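Local structure of flagellin (Burkholderia pseudomallei, 4CFI) at residues V54-A58 against M96-I101; L43-V47 against L222-T226. The protein probably polymerises into the helical filament of the bacterial flagellum and is a target of the immune response. One frame throughout, in Å; residues are numbered along the deposited sequence.

Contact 1 (V54-A58 against M96-I101)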
ATOM      1  N   VAL A  54       5.473 -14.062 -10.193  1.00  7.88           N
ATOM      2  CA  VAL A  54       5.155 -14.177  -8.767  1.00  7.74           C
ATOM      3  C   VAL A  54       4.401 -15.482  -8.487  1.00  7.27           C
ATOM      4  O   VAL A  54       4.751 -16.228  -7.571  1.00  8.03           O
ATOM      5  CB  VAL A  54       4.339 -12.956  -8.280  1.00  8.38           C
ATOM      6  CG1 VAL A  54       3.774 -13.175  -6.890  1.00  9.01           C
ATOM      7  CG2 VAL A  54       5.189 -11.694  -8.306  1.00  9.79           C
ATOM      8  N   ASN A  55       3.364 -15.759  -9.280  1.00  7.73           N
ATOM      9  CA  ASN A  55       2.588 -16.975  -9.089  1.00  7.78           C
ATOM     10  C   ASN A  55       3.394 -18.238  -9.379  1.00  7.31           C
ATOM     11  O   ASN A  55       3.156 -19.263  -8.724  1.00  8.58           O
ATOM     12  CB  ASN A  55       1.284 -16.963  -9.907  1.00  9.13           C
ATOM     13  CG  ASN A  55       0.249 -16.004  -9.357  1.00  9.52           C
ATOM     14  OD1 ASN A  55      -0.441 -15.301 -10.117  1.00 12.74           O
ATOM     15  ND2 ASN A  55       0.115 -15.969  -8.068  1.00  8.57           N
ATOM     16  N   ARG A  56       4.328 -18.177 -10.327  1.00  7.11           N
ATOM     17  CA  ARG A  56       5.212 -19.315 -10.572  1.00  7.34           C
ATOM     18  C   ARG A  56       6.122 -19.576  -9.374  1.00  7.24           C
ATOM     19  O   ARG A  56       6.306 -20.718  -8.944  1.00  8.06           O
ATOM     20  CB  ARG A  56       6.057 -19.109 -11.825  1.00  7.76           C
ATOM     21  CG  ARG A  56       6.757 -20.375 -12.311  1.00  8.35           C
ATOM     22  CD  ARG A  56       7.892 -20.101 -13.303  1.00  9.54           C
ATOM     23  NE  ARG A  56       8.916 -19.251 -12.718  1.00  9.84           N
ATOM     24  CZ  ARG A  56       9.777 -19.642 -11.788  1.00 10.97           C
ATOM     25  NH1 ARG A  56       9.827 -20.907 -11.368  1.00 10.56           N
ATOM     26  NH2 ARG A  56      10.614 -18.761 -11.266  1.00 11.73           N
ATOM     27  N   ILE A  57       6.719 -18.517  -8.849  1.00  7.55           N
ATOM     28  CA  ILE A  57       7.604 -18.673  -7.699  1.00  8.22           C
ATOM     29  C   ILE A  57       6.822 -19.291  -6.524  1.00  7.89           C
ATOM     30  O   ILE A  57       7.305 -20.206  -5.836  1.00  8.20           O
ATOM     31  CB  ILE A  57       8.248 -17.317  -7.320  1.00  8.81           C
ATOM     32  CG1 ILE A  57       9.177 -16.818  -8.444  1.00  9.41           C
ATOM     33  CG2 ILE A  57       8.959 -17.420  -5.983  1.00  9.37           C
ATOM     34  CD1 ILE A  57       9.380 -15.310  -8.433  1.00 10.11           C
ATOM     35  N   ALA A  58       5.616 -18.788  -6.283  1.00  7.85           N
ATOM     36  CA  ALA A  58       4.813 -19.264  -5.154  1.00  8.01           C
ATOM     37  C   ALA A  58       4.373 -20.721  -5.323  1.00  8.77           C
ATOM     38  O   ALA A  58       4.338 -21.473  -4.346  1.00  9.52           O
ATOM     39  CB  ALA A  58       3.593 -18.382  -4.930  1.00  8.26           C
ATOM     40  N   MET A  96       3.066 -16.740  -0.540  1.00 12.34           N
ATOM     41  CA  MET A  96       3.617 -15.674  -1.339  1.00 11.39           C
ATOM     42  C   MET A  96       2.930 -15.550  -2.695  1.00  9.13           C
ATOM     43  O   MET A  96       3.414 -14.820  -3.571  1.00  9.74           O
ATOM     44  CB  MET A  96       5.110 -15.925  -1.536  1.00 11.04           C
ATOM     45  CG  MET A  96       5.938 -15.847  -0.257  1.00 13.81           C
ATOM     46  SD  MET A  96       5.938 -14.199   0.501  1.00 17.96           S
ATOM     47  CE  MET A  96       4.806 -14.479   1.842  1.00 21.62           C
ATOM     48  N   SER A  97       1.800 -16.226  -2.891  1.00  9.38           N
ATOM     49  CA  SER A  97       1.072 -16.088  -4.148  1.00 10.25           C
ATOM     50  C   SER A  97       0.563 -14.655  -4.313  1.00  9.46           C
ATOM     51  O   SER A  97       0.366 -13.925  -3.338  1.00  9.82           O
ATOM     52  CB  SER A  97      -0.068 -17.114  -4.241  1.00 12.43           C
ATOM     53  OG  SER A  97      -1.172 -16.770  -3.430  1.00 14.82           O
ATOM     54  N   ALA A  98       0.362 -14.239  -5.557  1.00  9.56           N
ATOM     55  CA  ALA A  98      -0.030 -12.860  -5.830  1.00  9.23           C
ATOM     56  C   ALA A  98      -1.334 -12.435  -5.143  1.00  8.89           C
ATOM     57  O   ALA A  98      -1.507 -11.263  -4.804  1.00 10.04           O
ATOM     58  CB  ALA A  98      -0.131 -12.637  -7.324  1.00  9.51           C
ATOM     59  N   ALA A  99      -2.245 -13.378  -4.923  1.00  9.34           N
ATOM     60  CA  ALA A  99      -3.524 -13.082  -4.278  1.00 10.60           C
ATOM     61  C   ALA A  99      -3.403 -12.816  -2.784  1.00 10.92           C
ATOM     62  O   ALA A  99      -4.360 -12.330  -2.175  1.00 11.86           O
ATOM     63  CB  ALA A  99      -4.499 -14.222  -4.528  1.00 12.69           C
ATOM     64  N   LYS A 100      -2.243 -13.152  -2.205  1.00 10.49           N
ATOM     65  CA  LYS A 100      -2.054 -13.147  -0.762  1.00 11.83           C
ATOM     66  C   LYS A 100      -0.984 -12.162  -0.288  1.00 10.24           C
ATOM     67  O   LYS A 100      -0.702 -12.102   0.903  1.00 13.21           O
ATOM     68  CB  LYS A 100      -1.712 -14.568  -0.275  1.00 13.93           C
ATOM     69  CG  LYS A 100      -2.806 -15.598  -0.534  1.00 15.99           C
ATOM     70  CD  LYS A 100      -4.065 -15.322   0.272  1.00 22.14           C
ATOM     71  CE  LYS A 100      -4.663 -16.602   0.835  1.00 27.27           C
ATOM     72  NZ  LYS A 100      -5.524 -16.306   2.013  1.00 31.72           N
ATOM     73  N   ILE A 101      -0.409 -11.377  -1.206  1.00  9.76           N
ATOM     74  CA  ILE A 101       0.570 -10.347  -0.846  1.00  9.95           C
ATOM     75  C   ILE A 101       0.175  -9.021  -1.477  1.00  9.27           C
ATOM     76  O   ILE A 101      -0.609  -8.991  -2.425  1.00 10.26           O
ATOM     77  CB  ILE A 101       2.028 -10.735  -1.231  1.00  9.96           C
ATOM     78  CG1 ILE A 101       2.201 -10.937  -2.752  1.00 10.79           C
ATOM     79  CG2 ILE A 101       2.439 -11.988  -0.467  1.00 11.75           C
ATOM     80  CD1 ILE A 101       3.637 -11.179  -3.204  1.00 11.61           C
TER

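Contact 2 (L43-V47 against L222-T226)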
ATOM      1  N   LEU A  43       2.474  -1.237 -20.876  1.00 11.48           N
ATOM      2  CA  LEU A  43       2.940  -1.227 -19.487  1.00 10.82           C
ATOM      3  C   LEU A  43       2.207  -2.262 -18.637  1.00 11.44           C
ATOM      4  O   LEU A  43       2.825  -2.997 -17.848  1.00 10.92           O
ATOM      5  CB  LEU A  43       2.838   0.179 -18.885  1.00 12.53           C
ATOM      6  CG  LEU A  43       3.864   1.156 -19.468  1.00 14.54           C
ATOM      7  CD1 LEU A  43       3.488   2.597 -19.160  1.00 15.26           C
ATOM      8  CD2 LEU A  43       5.280   0.847 -18.999  1.00 19.59           C
ATOM      9  N   GLN A  44       0.900  -2.384 -18.819  1.00 10.86           N
ATOM     10  CA  GLN A  44       0.145  -3.348 -18.036  1.00 10.80           C
ATOM     11  C   GLN A  44       0.481  -4.790 -18.425  1.00 11.03           C
ATOM     12  O   GLN A  44       0.501  -5.668 -17.560  1.00 12.04           O
ATOM     13  CB  GLN A  44      -1.361  -3.085 -18.084  1.00 12.12           C
ATOM     14  CG  GLN A  44      -2.211  -4.118 -17.357  1.00 11.41           C
ATOM     15  CD  GLN A  44      -1.877  -4.282 -15.876  1.00 10.96           C
ATOM     16  OE1 GLN A  44      -1.294  -3.400 -15.248  1.00 12.56           O
ATOM     17  NE2 GLN A  44      -2.284  -5.399 -15.306  1.00 12.02           N
ATOM     18  N   GLN A  45       0.747  -5.041 -19.703  1.00 11.27           N
ATOM     19  CA  GLN A  45       1.235  -6.355 -20.112  1.00 11.30           C
ATOM     20  C   GLN A  45       2.512  -6.726 -19.346  1.00 10.42           C
ATOM     21  O   GLN A  45       2.674  -7.881 -18.914  1.00 10.46           O
ATOM     22  CB  GLN A  45       1.497  -6.398 -21.625  1.00 13.59           C
ATOM     23  CG  GLN A  45       2.065  -7.720 -22.105  1.00 16.34           C
ATOM     24  CD  GLN A  45       2.255  -7.759 -23.606  0.50 17.58           C
ATOM     25  OE1 GLN A  45       1.310  -7.526 -24.360  1.00 24.76           O
ATOM     26  NE2 GLN A  45       3.481  -8.041 -24.054  1.00 22.68           N
ATOM     27  N   GLU A  46       3.433  -5.776 -19.197  1.00 10.89           N
ATOM     28  CA  GLU A  46       4.663  -6.048 -18.444  1.00 10.28           C
ATOM     29  C   GLU A  46       4.346  -6.396 -16.973  1.00  9.47           C
ATOM     30  O   GLU A  46       4.946  -7.310 -16.408  1.00 10.05           O
ATOM     31  CB  GLU A  46       5.661  -4.883 -18.530  1.00 12.09           C
ATOM     32  CG  GLU A  46       6.197  -4.594 -19.923  1.00 12.71           C
ATOM     33  CD  GLU A  46       6.927  -5.776 -20.563  1.00 12.92           C
ATOM     34  OE1 GLU A  46       7.689  -6.509 -19.886  1.00 14.22           O
ATOM     35  OE2 GLU A  46       6.784  -5.946 -21.799  1.00 14.39           O
ATOM     36  N   VAL A  47       3.375  -5.700 -16.387  1.00  9.02           N
ATOM     37  CA  VAL A  47       2.949  -6.020 -15.025  1.00  8.19           C
ATOM     38  C   VAL A  47       2.369  -7.420 -14.979  1.00  8.79           C
ATOM     39  O   VAL A  47       2.704  -8.188 -14.089  1.00  9.62           O
ATOM     40  CB  VAL A  47       1.953  -4.973 -14.471  1.00  9.22           C
ATOM     41  CG1 VAL A  47       1.318  -5.449 -13.174  1.00  9.53           C
ATOM     42  CG2 VAL A  47       2.665  -3.649 -14.260  1.00 10.29           C
ATOM     43  N   LEU A 222      -3.503  -5.924  -9.498  1.00  9.69           N
ATOM     44  CA  LEU A 222      -2.959  -4.631  -9.880  1.00 10.24           C
ATOM     45  C   LEU A 222      -3.117  -4.359 -11.364  1.00  9.51           C
ATOM     46  O   LEU A 222      -2.930  -5.237 -12.208  1.00 10.71           O
ATOM     47  CB  LEU A 222      -1.492  -4.528  -9.496  1.00  9.70           C
ATOM     48  CG  LEU A 222      -1.243  -4.563  -7.979  1.00 11.02           C
ATOM     49  CD1 LEU A 222       0.245  -4.518  -7.701  1.00 11.87           C
ATOM     50  CD2 LEU A 222      -1.974  -3.420  -7.275  1.00 11.81           C
ATOM     51  N   ASP A 223      -3.447  -3.108 -11.670  1.00 10.21           N
ATOM     52  CA  ASP A 223      -3.564  -2.663 -13.057  1.00 10.65           C
ATOM     53  C   ASP A 223      -3.088  -1.221 -13.122  1.00  9.93           C
ATOM     54  O   ASP A 223      -3.688  -0.345 -12.491  1.00 10.46           O
ATOM     55  CB  ASP A 223      -5.008  -2.845 -13.552  1.00 11.96           C
ATOM     56  CG  ASP A 223      -5.177  -2.482 -15.006  1.00 14.32           C
ATOM     57  OD1 ASP A 223      -4.603  -1.488 -15.407  1.00 18.00           O
ATOM     58  OD2 ASP A 223      -5.868  -3.204 -15.748  1.00 20.55           O
ATOM     59  N   ILE A 224      -2.008  -0.993 -13.868  1.00  9.96           N
ATOM     60  CA  ILE A 224      -1.347   0.319 -13.916  1.00  9.89           C
ATOM     61  C   ILE A 224      -1.747   1.140 -15.139  1.00 10.19           C
ATOM     62  O   ILE A 224      -1.147   2.170 -15.417  1.00 11.38           O
ATOM     63  CB  ILE A 224       0.204   0.210 -13.796  1.00 10.62           C
ATOM     64  CG1 ILE A 224       0.823  -0.482 -15.024  1.00 11.41           C
ATOM     65  CG2 ILE A 224       0.555  -0.512 -12.500  1.00 10.41           C
ATOM     66  CD1 ILE A 224       2.334  -0.413 -15.073  1.00 11.14           C
ATOM     67  N   SER A 225      -2.783   0.694 -15.844  1.00 11.03           N
ATOM     68  CA  SER A 225      -3.206   1.341 -17.070  1.00 11.42           C
ATOM     69  C   SER A 225      -4.024   2.604 -16.820  1.00 11.92           C
ATOM     70  O   SER A 225      -4.415   3.256 -17.785  1.00 15.05           O
ATOM     71  CB  SER A 225      -3.995   0.360 -17.963  1.00 12.62           C
ATOM     72  OG  SER A 225      -5.277   0.086 -17.455  1.00 16.03           O
ATOM     73  N   THR A 226      -4.321   2.910 -15.553  1.00 12.24           N
ATOM     74  CA  THR A 226      -4.917   4.184 -15.170  1.00 12.93           C
ATOM     75  C   THR A 226      -4.053   4.779 -14.076  1.00 12.09           C
ATOM     76  O   THR A 226      -3.327   4.057 -13.372  1.00 12.73           O
ATOM     77  CB  THR A 226      -6.340   4.044 -14.622  1.00 12.48           C
ATOM     78  OG1 THR A 226      -6.307   3.323 -13.380  1.00 13.35           O
ATOM     79  CG2 THR A 226      -7.248   3.356 -15.621  1.00 14.06           C
TER

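Contact 1 (V54-A58 against M96-I101)
V54 and A58, one helical turn apart on helix 37-60, face the loop M96-I101, which runs past them without regular structure. The backbones come close at A58 and S97, whose CA atoms lie 5.0 Å apart. On the helix A58 N donates to V54 O; in the loop K100 N donates to S97 O, curling the chain back on itself. The A58 methyl presses chiefly on the loop backbone, A58 CB lying 3.5 Å from S97 CA, closer than carbons usually sit. V54 reaches the same loop a turn earlier. Its CG1 stands anti to the backbone N (chi1 169°), which brings this branch end-on to the M96 carbonyl, with V54 CG1 3.7 Å from M96 O and 3.8 Å from A98 N. That oxygen is buried here and finds no polar partner in the model. V54 CG1 also meets A98 CB at 4.0 Å and, more loosely, I101 CD1 at 4.2 Å. At the partly exposed margin the N55 side chain lies against A98. M96 turns its sulfur end away from this helix, while L16 of helix 2-31 touches both V54 and M96. Backbone bonds from A98 to S220 and from I101 to V219 tie in the returning chain. The contact thus lays the connection that follows hairpin 74-79/87-92 against a helix of the N-terminal helical region, consistent with the helical D1 core of flagellins.

Contact 2 (L43-V47 against L222-T226)
Q44 extends its side-chain amide from helix 37-60 to the backbone of L222-D223-I224, in the loop that leads to helix 227-257; there D223 forms an Asx turn, and T226 is the N-cap of that helix. CG of Q44 lies anti to the backbone N (chi1 176°) and the chain then bends at chi2, bringing both ends of the amide to the loop. Q44 OE1 accepts from I224 N at 2.9 Å in a nearly straight bond, although the donor sits well above the carbonyl plane. Q44 NE2 gives a longer, more bent bond to L222 O (3.2 Å), arriving in the plane of that carbonyl on a lone pair. One amide therefore grips a donor and an acceptor of the same loop, which should fix its rotation. The D223 carboxylate stacks on this amide, the two planes only 8° apart while the side chains cross at about a right angle. Apart from these polar bonds, I224 sends CD1 to helix 37-60, where it meets CB of L43 at 3.9 Å and, tightly, CG2 of V47 at 3.4 Å. L26 and A30 of helix 2-31 and A233 of helix 227-257 also touch I224, so its side chain is wedged among three helices. In the Asx turn, D223 OD1 takes two donors, S225 N at 2.9 Å and S225 OG at 2.7 Å, the hydroxyl arriving on the syn side.

How the contacts relate
Both contacts use helix 37-60: contact 2 comes first, in its earlier part, and contact 1 follows about three turns on. Their centres lie about 17 Å apart and their nearest atoms about 7 Å, so they do not touch. Along the chain, 96-101 follows the hairpin of strands 74-79 and 87-92, whereas 222-226 lies between helices 197-213 and 227-257. The chain thus passes 96-101 and later 222-226 probably on the way out to the D2 part and back. S220 and V219, hydrogen-bonded through their backbones to the outgoing segment, bring the two linkers together beside one helix, next to the helical core that also contains helix 2-31.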